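Local coordinates for hypothetical leucine rich repeat protein (Pseudoflavonifractor capillosus, PDB 4OJU) that is of unknown function but carries BspA-type leucine-rich repeats, may bind other proteins, and binds magnesium ions, at residues Gly12-Glu17 against Thr37-Pro42; Thr27-Ser32 against Glu64-Thr69. All blocks are in the same frame, centred on the assembly; numbering follows the deposited sequence.

Interaction 1. Residues Gly12-Glu17 against Thr37-Pro42; sequences GPYTFE and TYADIP. With EDO (1,2-ethanediol), chain E.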
ATOM      1  N   GLY A  12      23.226  20.975 -19.340  1.00 31.10           N
ATOM      2  CA  GLY A  12      23.692  19.595 -19.207  1.00 30.34           C
ATOM      3  C   GLY A  12      22.534  18.619 -19.363  1.00 32.56           C
ATOM      4  O   GLY A  12      21.846  18.655 -20.391  1.00 31.09           O
ATOM      5  N   PRO A  13      22.210  17.792 -18.335  1.00 28.64           N
ATOM      6  CA  PRO A  13      21.105  16.835 -18.498  1.00 27.94           C
ATOM      7  C   PRO A  13      19.717  17.437 -18.239  1.00 30.66           C
ATOM      8  O   PRO A  13      18.711  16.753 -18.407  1.00 29.45           O
ATOM      9  CB  PRO A  13      21.427  15.771 -17.447  1.00 29.82           C
ATOM     10  CG  PRO A  13      22.039  16.553 -16.330  1.00 34.11           C
ATOM     11  CD  PRO A  13      22.876  17.625 -17.027  1.00 30.81           C
ATOM     12  N   TYR A  14      19.666  18.711 -17.822  1.00 26.80           N
ATOM     13  CA  TYR A  14      18.401  19.350 -17.456  1.00 25.79           C
ATOM     14  C   TYR A  14      17.785  20.193 -18.548  1.00 28.07           C
ATOM     15  O   TYR A  14      18.464  21.042 -19.143  1.00 26.31           O
ATOM     16  CB  TYR A  14      18.620  20.268 -16.242  1.00 26.38           C
ATOM     17  CG  TYR A  14      19.223  19.577 -15.053  1.00 27.24           C
ATOM     18  CD1 TYR A  14      18.477  18.685 -14.287  1.00 27.57           C
ATOM     19  CD2 TYR A  14      20.547  19.808 -14.686  1.00 28.86           C
ATOM     20  CE1 TYR A  14      19.031  18.040 -13.184  1.00 25.58           C
ATOM     21  CE2 TYR A  14      21.114  19.159 -13.594  1.00 29.98           C
ATOM     22  CZ  TYR A  14      20.345  18.287 -12.839  1.00 30.81           C
ATOM     23  OH  TYR A  14      20.881  17.629 -11.769  1.00 30.38           O
ATOM     24  N   THR A  15      16.478  20.009 -18.763  1.00 24.20           N
ATOM     25  CA  THR A  15      15.699  20.881 -19.647  1.00 23.49           C
ATOM     26  C   THR A  15      14.835  21.757 -18.762  1.00 26.68           C
ATOM     27  O   THR A  15      14.148  21.232 -17.900  1.00 23.36           O
ATOM     28  CB  THR A  15      14.820  20.106 -20.652  1.00 26.62           C
ATOM     29  OG1 THR A  15      15.593  19.118 -21.315  1.00 28.54           O
ATOM     30  CG2 THR A  15      14.132  21.041 -21.656  1.00 25.33           C
ATOM     31  N   PHE A  16      14.835  23.070 -19.002  1.00 23.90           N
ATOM     32  CA  PHE A  16      13.991  23.989 -18.259  1.00 22.58           C
ATOM     33  C   PHE A  16      13.102  24.769 -19.167  1.00 28.02           C
ATOM     34  O   PHE A  16      13.543  25.195 -20.251  1.00 28.05           O
ATOM     35  CB  PHE A  16      14.824  25.007 -17.461  1.00 23.91           C
ATOM     36  CG  PHE A  16      15.742  24.429 -16.435  1.00 24.94           C
ATOM     37  CD1 PHE A  16      15.292  24.160 -15.143  1.00 27.24           C
ATOM     38  CD2 PHE A  16      17.064  24.148 -16.750  1.00 26.22           C
ATOM     39  CE1 PHE A  16      16.150  23.599 -14.193  1.00 28.80           C
ATOM     40  CE2 PHE A  16      17.919  23.619 -15.800  1.00 28.99           C
ATOM     41  CZ  PHE A  16      17.460  23.338 -14.525  1.00 27.54           C
ATOM     42  N   GLU A  17      11.872  25.031 -18.697  1.00 22.98           N
ATOM     43  CA  GLU A  17      10.986  25.948 -19.391  1.00 23.51           C
ATOM     44  C   GLU A  17      10.898  27.182 -18.525  1.00 27.62           C
ATOM     45  O   GLU A  17      10.633  27.069 -17.316  1.00 24.50           O
ATOM     46  CB  GLU A  17       9.613  25.342 -19.661  1.00 24.57           C
ATOM     47  CG  GLU A  17       9.640  24.393 -20.840  1.00 29.01           C
ATOM     48  CD  GLU A  17       8.333  23.696 -21.136  1.00 43.38           C
ATOM     49  OE1 GLU A  17       7.437  23.706 -20.263  1.00 36.42           O
ATOM     50  OE2 GLU A  17       8.215  23.109 -22.233  1.00 42.81           O
ATOM     51  N   THR A  37      25.082   9.859 -11.345  1.00 32.18           N
ATOM     52  CA  THR A  37      23.708   9.471 -10.987  1.00 31.15           C
ATOM     53  C   THR A  37      23.178  10.339  -9.830  1.00 34.13           C
ATOM     54  O   THR A  37      22.066  10.112  -9.367  1.00 35.07           O
ATOM     55  CB  THR A  37      23.638   7.979 -10.663  1.00 33.52           C
ATOM     56  OG1 THR A  37      24.439   7.726  -9.512  1.00 28.30           O
ATOM     57  CG2 THR A  37      24.060   7.099 -11.842  1.00 32.87           C
ATOM     58  N   TYR A  38      23.962  11.301  -9.336  1.00 31.57           N
ATOM     59  CA  TYR A  38      23.466  12.231  -8.322  1.00 31.19           C
ATOM     60  C   TYR A  38      22.977  13.483  -9.051  1.00 33.59           C
ATOM     61  O   TYR A  38      23.756  14.118  -9.764  1.00 34.81           O
ATOM     62  CB  TYR A  38      24.516  12.579  -7.237  1.00 33.61           C
ATOM     63  CG  TYR A  38      23.869  13.272  -6.057  1.00 34.49           C
ATOM     64  CD1 TYR A  38      23.590  14.637  -6.090  1.00 35.85           C
ATOM     65  CD2 TYR A  38      23.427  12.546  -4.957  1.00 34.66           C
ATOM     66  CE1 TYR A  38      22.922  15.266  -5.042  1.00 32.93           C
ATOM     67  CE2 TYR A  38      22.745  13.161  -3.910  1.00 34.36           C
ATOM     68  CZ  TYR A  38      22.503  14.523  -3.954  1.00 36.25           C
ATOM     69  OH  TYR A  38      21.855  15.135  -2.910  1.00 29.94           O
ATOM     70  N   ALA A  39      21.693  13.808  -8.915  1.00 27.15           N
ATOM     71  CA  ALA A  39      21.104  14.982  -9.566  1.00 25.35           C
ATOM     72  C   ALA A  39      21.133  16.176  -8.629  1.00 29.04           C
ATOM     73  O   ALA A  39      20.293  16.285  -7.736  1.00 28.56           O
ATOM     74  CB  ALA A  39      19.678  14.681 -10.013  1.00 24.73           C
ATOM     75  N   ASP A  40      22.140  17.045  -8.794  1.00 27.16           N
ATOM     76  CA  ASP A  40      22.262  18.266  -7.988  1.00 27.85           C
ATOM     77  C   ASP A  40      21.558  19.335  -8.803  1.00 31.73           C
ATOM     78  O   ASP A  40      22.159  19.929  -9.687  1.00 32.25           O
ATOM     79  CB  ASP A  40      23.747  18.578  -7.693  1.00 31.85           C
ATOM     80  CG  ASP A  40      23.999  19.659  -6.650  1.00 43.77           C
ATOM     81  OD1 ASP A  40      23.041  20.030  -5.921  1.00 43.38           O
ATOM     82  OD2 ASP A  40      25.147  20.122  -6.546  1.00 51.47           O
ATOM     83  N   ILE A  41      20.250  19.481  -8.605  1.00 27.32           N
ATOM     84  CA  ILE A  41      19.416  20.369  -9.418  1.00 26.10           C
ATOM     85  C   ILE A  41      19.786  21.834  -9.188  1.00 29.39           C
ATOM     86  O   ILE A  41      19.791  22.272  -8.038  1.00 27.44           O
ATOM     87  CB  ILE A  41      17.896  20.119  -9.156  1.00 27.75           C
ATOM     88  CG1 ILE A  41      17.481  18.674  -9.515  1.00 27.71           C
ATOM     89  CG2 ILE A  41      17.034  21.159  -9.884  1.00 27.44           C
ATOM     90  CD1 ILE A  41      16.047  18.247  -8.997  1.00 26.81           C
ATOM     91  N   PRO A  42      20.064  22.617 -10.261  1.00 29.46           N
ATOM     92  CA  PRO A  42      20.407  24.043 -10.046  1.00 30.00           C
ATOM     93  C   PRO A  42      19.208  24.834  -9.524  1.00 33.03           C
ATOM     94  O   PRO A  42      18.061  24.535  -9.873  1.00 31.13           O
ATOM     95  CB  PRO A  42      20.854  24.533 -11.421  1.00 32.33           C
ATOM     96  CG  PRO A  42      20.394  23.526 -12.388  1.00 36.44           C
ATOM     97  CD  PRO A  42      20.107  22.243 -11.691  1.00 31.41           C
TER
HETATM   98  C1  EDO E 201      24.353  24.042  -7.595  1.00 66.58           C
HETATM   99  O1  EDO E 201      23.359  23.283  -6.919  1.00 66.71           O
HETATM  100  C2  EDO E 201      24.754  23.336  -8.900  1.00 65.80           C
HETATM  101  O2  EDO E 201      23.587  22.872  -9.548  1.00 64.84           O
HETATM  102  O   HOH W   1      23.438  17.327 -11.536  1.00 38.34           O

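Interaction 2. Residues Thr27-Ser32 against Glu64-Thr69; sequences TRYDES and EETNIT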
ATOM      1  N   THR A  27      11.682  20.544 -16.612  1.00 23.49           N
ATOM      2  CA  THR A  27      10.736  19.659 -17.313  1.00 22.19           C
ATOM      3  C   THR A  27      11.256  18.271 -17.614  1.00 24.70           C
ATOM      4  O   THR A  27      10.444  17.347 -17.727  1.00 23.26           O
ATOM      5  CB  THR A  27      10.251  20.308 -18.614  1.00 28.23           C
ATOM      6  OG1 THR A  27      11.370  20.542 -19.467  1.00 27.75           O
ATOM      7  CG2 THR A  27       9.482  21.602 -18.375  1.00 28.58           C
ATOM      8  N   ARG A  28      12.584  18.110 -17.773  0.50 22.93           N
ATOM      9  CA  ARG A  28      13.142  16.797 -18.103  0.50 23.32           C
ATOM     10  C   ARG A  28      14.596  16.630 -17.669  0.50 27.24           C
ATOM     11  O   ARG A  28      15.389  17.560 -17.778  0.50 26.79           O
ATOM     12  CB  ARG A  28      13.054  16.563 -19.632  0.50 23.66           C
ATOM     13  CG  ARG A  28      13.248  15.091 -20.028  0.50 36.55           C
ATOM     14  CD  ARG A  28      13.369  14.859 -21.531  0.50 45.28           C
ATOM     15  NE  ARG A  28      14.740  14.778 -22.057  0.50 59.44           N
ATOM     16  CZ  ARG A  28      15.261  15.609 -22.963  0.50 74.01           C
ATOM     17  NH1 ARG A  28      14.537  16.605 -23.458  0.50 59.07           N
ATOM     18  NH2 ARG A  28      16.511  15.452 -23.374  0.50 64.60           N
ATOM     19  N   TYR A  29      14.939  15.405 -17.231  1.00 24.86           N
ATOM     20  CA  TYR A  29      16.287  14.986 -16.891  1.00 25.15           C
ATOM     21  C   TYR A  29      16.685  13.931 -17.912  1.00 29.82           C
ATOM     22  O   TYR A  29      16.011  12.906 -18.033  1.00 28.20           O
ATOM     23  CB  TYR A  29      16.360  14.441 -15.474  1.00 25.48           C
ATOM     24  CG  TYR A  29      17.736  13.965 -15.071  1.00 26.85           C
ATOM     25  CD1 TYR A  29      18.705  14.867 -14.624  1.00 28.25           C
ATOM     26  CD2 TYR A  29      18.049  12.611 -15.064  1.00 27.34           C
ATOM     27  CE1 TYR A  29      19.941  14.426 -14.157  1.00 29.00           C
ATOM     28  CE2 TYR A  29      19.294  12.159 -14.627  1.00 28.26           C
ATOM     29  CZ  TYR A  29      20.225  13.068 -14.146  1.00 34.05           C
ATOM     30  OH  TYR A  29      21.434  12.629 -13.663  1.00 32.85           O
ATOM     31  N   ASP A  30      17.760  14.194 -18.649  1.00 27.09           N
ATOM     32  CA  ASP A  30      18.233  13.281 -19.675  1.00 29.00           C
ATOM     33  C   ASP A  30      19.471  12.569 -19.146  1.00 32.22           C
ATOM     34  O   ASP A  30      20.557  13.139 -19.121  1.00 30.16           O
ATOM     35  CB  ASP A  30      18.523  14.027 -20.990  1.00 31.79           C
ATOM     36  CG  ASP A  30      18.944  13.158 -22.171  1.00 42.01           C
ATOM     37  OD1 ASP A  30      19.287  11.968 -21.954  1.00 42.20           O
ATOM     38  OD2 ASP A  30      18.920  13.662 -23.311  1.00 45.84           O
ATOM     39  N   GLU A  31      19.293  11.309 -18.784  1.00 30.79           N
ATOM     40  CA  GLU A  31      20.328  10.415 -18.270  1.00 33.25           C
ATOM     41  C   GLU A  31      21.590  10.397 -19.066  1.00 38.32           C
ATOM     42  O   GLU A  31      22.678  10.310 -18.494  1.00 38.42           O
ATOM     43  CB  GLU A  31      19.806   8.979 -18.337  1.00 35.36           C
ATOM     44  CG  GLU A  31      19.315   8.443 -17.035  1.00 48.19           C
ATOM     45  CD  GLU A  31      18.824   7.029 -17.232  1.00 56.62           C
ATOM     46  OE1 GLU A  31      19.477   6.248 -17.958  1.00 54.05           O
ATOM     47  OE2 GLU A  31      17.743   6.723 -16.699  1.00 47.52           O
ATOM     48  N   SER A  32      21.435  10.316 -20.399  1.00 36.25           N
ATOM     49  CA  SER A  32      22.552  10.169 -21.331  1.00 37.38           C
ATOM     50  C   SER A  32      23.464  11.389 -21.313  1.00 40.25           C
ATOM     51  O   SER A  32      24.601  11.302 -21.777  1.00 41.13           O
ATOM     52  CB  SER A  32      22.039   9.903 -22.745  1.00 41.50           C
ATOM     53  OG  SER A  32      21.369  11.026 -23.296  1.00 49.45           O
ATOM     54  N   GLU A  64      11.131  10.649 -14.355  1.00 20.30           N
ATOM     55  CA  GLU A  64      10.461   9.351 -14.430  1.00 22.59           C
ATOM     56  C   GLU A  64      11.354   8.274 -15.006  1.00 25.90           C
ATOM     57  O   GLU A  64      11.925   8.473 -16.078  1.00 25.45           O
ATOM     58  CB  GLU A  64       9.196   9.468 -15.306  1.00 24.62           C
ATOM     59  CG  GLU A  64       8.322   8.231 -15.322  1.00 36.27           C
ATOM     60  CD  GLU A  64       7.319   8.125 -16.457  1.00 51.02           C
ATOM     61  OE1 GLU A  64       7.455   8.879 -17.451  1.00 43.87           O
ATOM     62  OE2 GLU A  64       6.490   7.187 -16.409  1.00 50.06           O
ATOM     63  N   GLU A  65      11.440   7.118 -14.315  0.50 22.84           N
ATOM     64  CA  GLU A  65      12.198   5.942 -14.747  0.50 24.18           C
ATOM     65  C   GLU A  65      13.666   6.265 -15.075  0.50 27.17           C
ATOM     66  O   GLU A  65      14.203   5.703 -16.031  0.50 28.66           O
ATOM     67  CB  GLU A  65      11.531   5.287 -15.985  0.50 26.40           C
ATOM     68  CG  GLU A  65      10.174   4.652 -15.729  0.50 38.11           C
ATOM     69  CD  GLU A  65       9.180   4.661 -16.880  0.50 45.86           C
ATOM     70  OE1 GLU A  65       9.603   4.907 -18.037  0.50 28.64           O
ATOM     71  OE2 GLU A  65       7.977   4.414 -16.623  0.50 25.36           O
ATOM     72  N   THR A  66      14.313   7.168 -14.310  1.00 23.29           N
ATOM     73  CA  THR A  66      15.738   7.480 -14.567  1.00 23.54           C
ATOM     74  C   THR A  66      16.598   6.675 -13.593  1.00 28.17           C
ATOM     75  O   THR A  66      16.071   6.047 -12.675  1.00 28.19           O
ATOM     76  CB  THR A  66      16.045   8.985 -14.551  1.00 26.16           C
ATOM     77  OG1 THR A  66      15.690   9.506 -13.273  1.00 24.68           O
ATOM     78  CG2 THR A  66      15.336   9.743 -15.660  1.00 28.28           C
ATOM     79  N   ASN A  67      17.916   6.691 -13.797  1.00 25.33           N
ATOM     80  CA  ASN A  67      18.873   5.886 -13.029  1.00 26.69           C
ATOM     81  C   ASN A  67      19.433   6.642 -11.818  1.00 30.80           C
ATOM     82  O   ASN A  67      20.444   6.216 -11.255  1.00 31.81           O
ATOM     83  CB  ASN A  67      20.034   5.484 -13.965  1.00 27.31           C
ATOM     84  CG  ASN A  67      20.871   6.662 -14.446  1.00 37.01           C
ATOM     85  OD1 ASN A  67      20.568   7.838 -14.204  1.00 32.57           O
ATOM     86  ND2 ASN A  67      21.949   6.384 -15.148  1.00 33.50           N
ATOM     87  N   ILE A  68      18.839   7.788 -11.455  1.00 24.64           N
ATOM     88  CA  ILE A  68      19.395   8.593 -10.367  1.00 24.17           C
ATOM     89  C   ILE A  68      19.436   7.808  -9.046  1.00 27.98           C
ATOM     90  O   ILE A  68      18.539   7.018  -8.756  1.00 27.07           O
ATOM     91  CB  ILE A  68      18.678   9.956 -10.196  1.00 25.62           C
ATOM     92  CG1 ILE A  68      17.178   9.801  -9.845  1.00 24.21           C
ATOM     93  CG2 ILE A  68      18.899  10.846 -11.438  1.00 24.84           C
ATOM     94  CD1 ILE A  68      16.522  11.141  -9.257  1.00 25.90           C
ATOM     95  N   THR A  69      20.507   8.015  -8.279  1.00 25.53           N
ATOM     96  CA  THR A  69      20.712   7.378  -6.974  1.00 25.81           C
ATOM     97  C   THR A  69      20.417   8.372  -5.859  1.00 27.86           C
ATOM     98  O   THR A  69      20.116   7.981  -4.737  1.00 27.79           O
ATOM     99  CB  THR A  69      22.133   6.826  -6.855  1.00 34.56           C
ATOM    100  OG1 THR A  69      23.054   7.869  -7.185  1.00 36.53           O
ATOM    101  CG2 THR A  69      22.367   5.598  -7.744  1.00 29.92           C
TER
HETATM  102  O   HOH W   2      22.102  10.063 -13.991  1.00 31.60           O
HETATM  103  O   HOH W   3      16.787   4.312 -16.287  1.00 46.19           O
HETATM  104  O   HOH W   4      23.944   8.843 -16.606  1.00 63.17           O

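Interaction 1. Residues Gly12-Glu17 against Thr37-Pro42
Tyr14 and Phe16 reach from strand 14-19 to Pro42, and Tyr14 also meets Ala39 and Ile41; most of what they make is apolar packing. Pro42 lies over one face of the Tyr14 ring in a CH-pi contact, with CD 4.0 Å from the ring centroid and 22° off the normal. Pro13 CG sits against the opposite face, toward the rim, so the ring is held between two prolines. Tyr14 CE1 also meets Ile41 CG1 at 4.0 Å, the two side chains crossing at about a right angle. Phe16 touches the same proline further along, its CZ 3.6 Å from Pro42 CG. Two residues apart in the strand, the two aromatic side chains leave it on the same side. Tyr14 has CG anti to its own carbonyl carbon (chi1 -56°), which lays its ring along toward Pro42.

The polar part is carried by water. Water 1 lies 2.6 Å from Tyr14 OH and accepts from Asp40 N at 3.0 Å. A phenylalanine in place of Tyr14 would probably leave this water without its phenol partner and lose the hydroxyl's contact with Ala39. A 1,2-ethanediol is bound weakly by Asp40 O and OD1.

Strand 24-29 pairs with strand 14-19, and its Leu26 touches both Tyr14 and Ile41. Beyond Ala39 and Ile41, Val71 of the parallel strand 70-72 and Phe63 continue the core.

Interaction 2. Residues Thr27-Ser32 against Glu64-Thr69
The contact joins the end of strand 24-29 to the loop between strands 52-58 and 70-72, a loop that lies within the BspA-type leucine-rich repeat region. Residues 27-32 leave the strand and enter a 3-10 turn; residues 64-69 belong to the loop. Tyr29 carries the inner half. Its CE2 meets Ile68 CG2 at 3.5 Å, and the same methyl lies near CZ and OH. Thr66 CG2 comes to the ring edge, near its plane, 4.0 Å from CD2. With CG anti to the backbone N (chi1 179°), the ring extends from the strand toward this loop, where Phe63 stacks on it. The Thr66 hydroxyl is turned elsewhere and bonds to Phe63 O.

Glu31 carries the outer half. Its side chain, extended beyond CG, runs against that of Asn67 from the opposite direction. Carboxylate and amide are stacked, their planes 16° apart, and Glu31 CG is 3.2 Å from Asn67 OD1. The carboxylate end also lies beside the loop backbone, with Glu31 OE2 2.9 Å from Asn67 N.

Three waters join the sides. Water 2 donates to both Tyr29 OH and Asn67 OD1, at 2.7 Å each. Water 3 donates to Glu31 OE2 (2.6 Å) and Glu65 O. Water 4 donates to Glu31 O and accepts a weak bond from Asn67 ND2. Within the turn, Asp30 OD1 takes a hydrogen bond from Ser32 OG.

The chemistry therefore changes from apolar around the buried ring to polar and hydrated farther out. Water links the phenol to the Asn67 amide and Glu31 to the loop backbone, so the polar side of the junction is partly exposed and water-bridged.

Overall arrangement
Interactions 1 and 2 are neighbours, their centres 9 Å apart, and their segments alternate along the chain. Strands 14-19 and 24-29 are adjacent and antiparallel in one sheet, and Pro13 O lies 2.7 Å from Asp30 N in a probable hydrogen bond. The other two segments also touch: Thr37 OG1 and Thr69 OG1 are 2.7 Å apart, probably hydrogen-bonded. Tyr14 and Tyr29 meet ring to ring, so the aromatic packing of both contacts is continuous. Neither contact forms a magnesium site. The side chain of Glu65 is about 11 Å from that of Asp112, a magnesium-binding residue, though no magnesium is bound to this chain in the model. Glu64 makes a salt bridge to Lys61 of the second subunit, as does Glu65 in the conformer given.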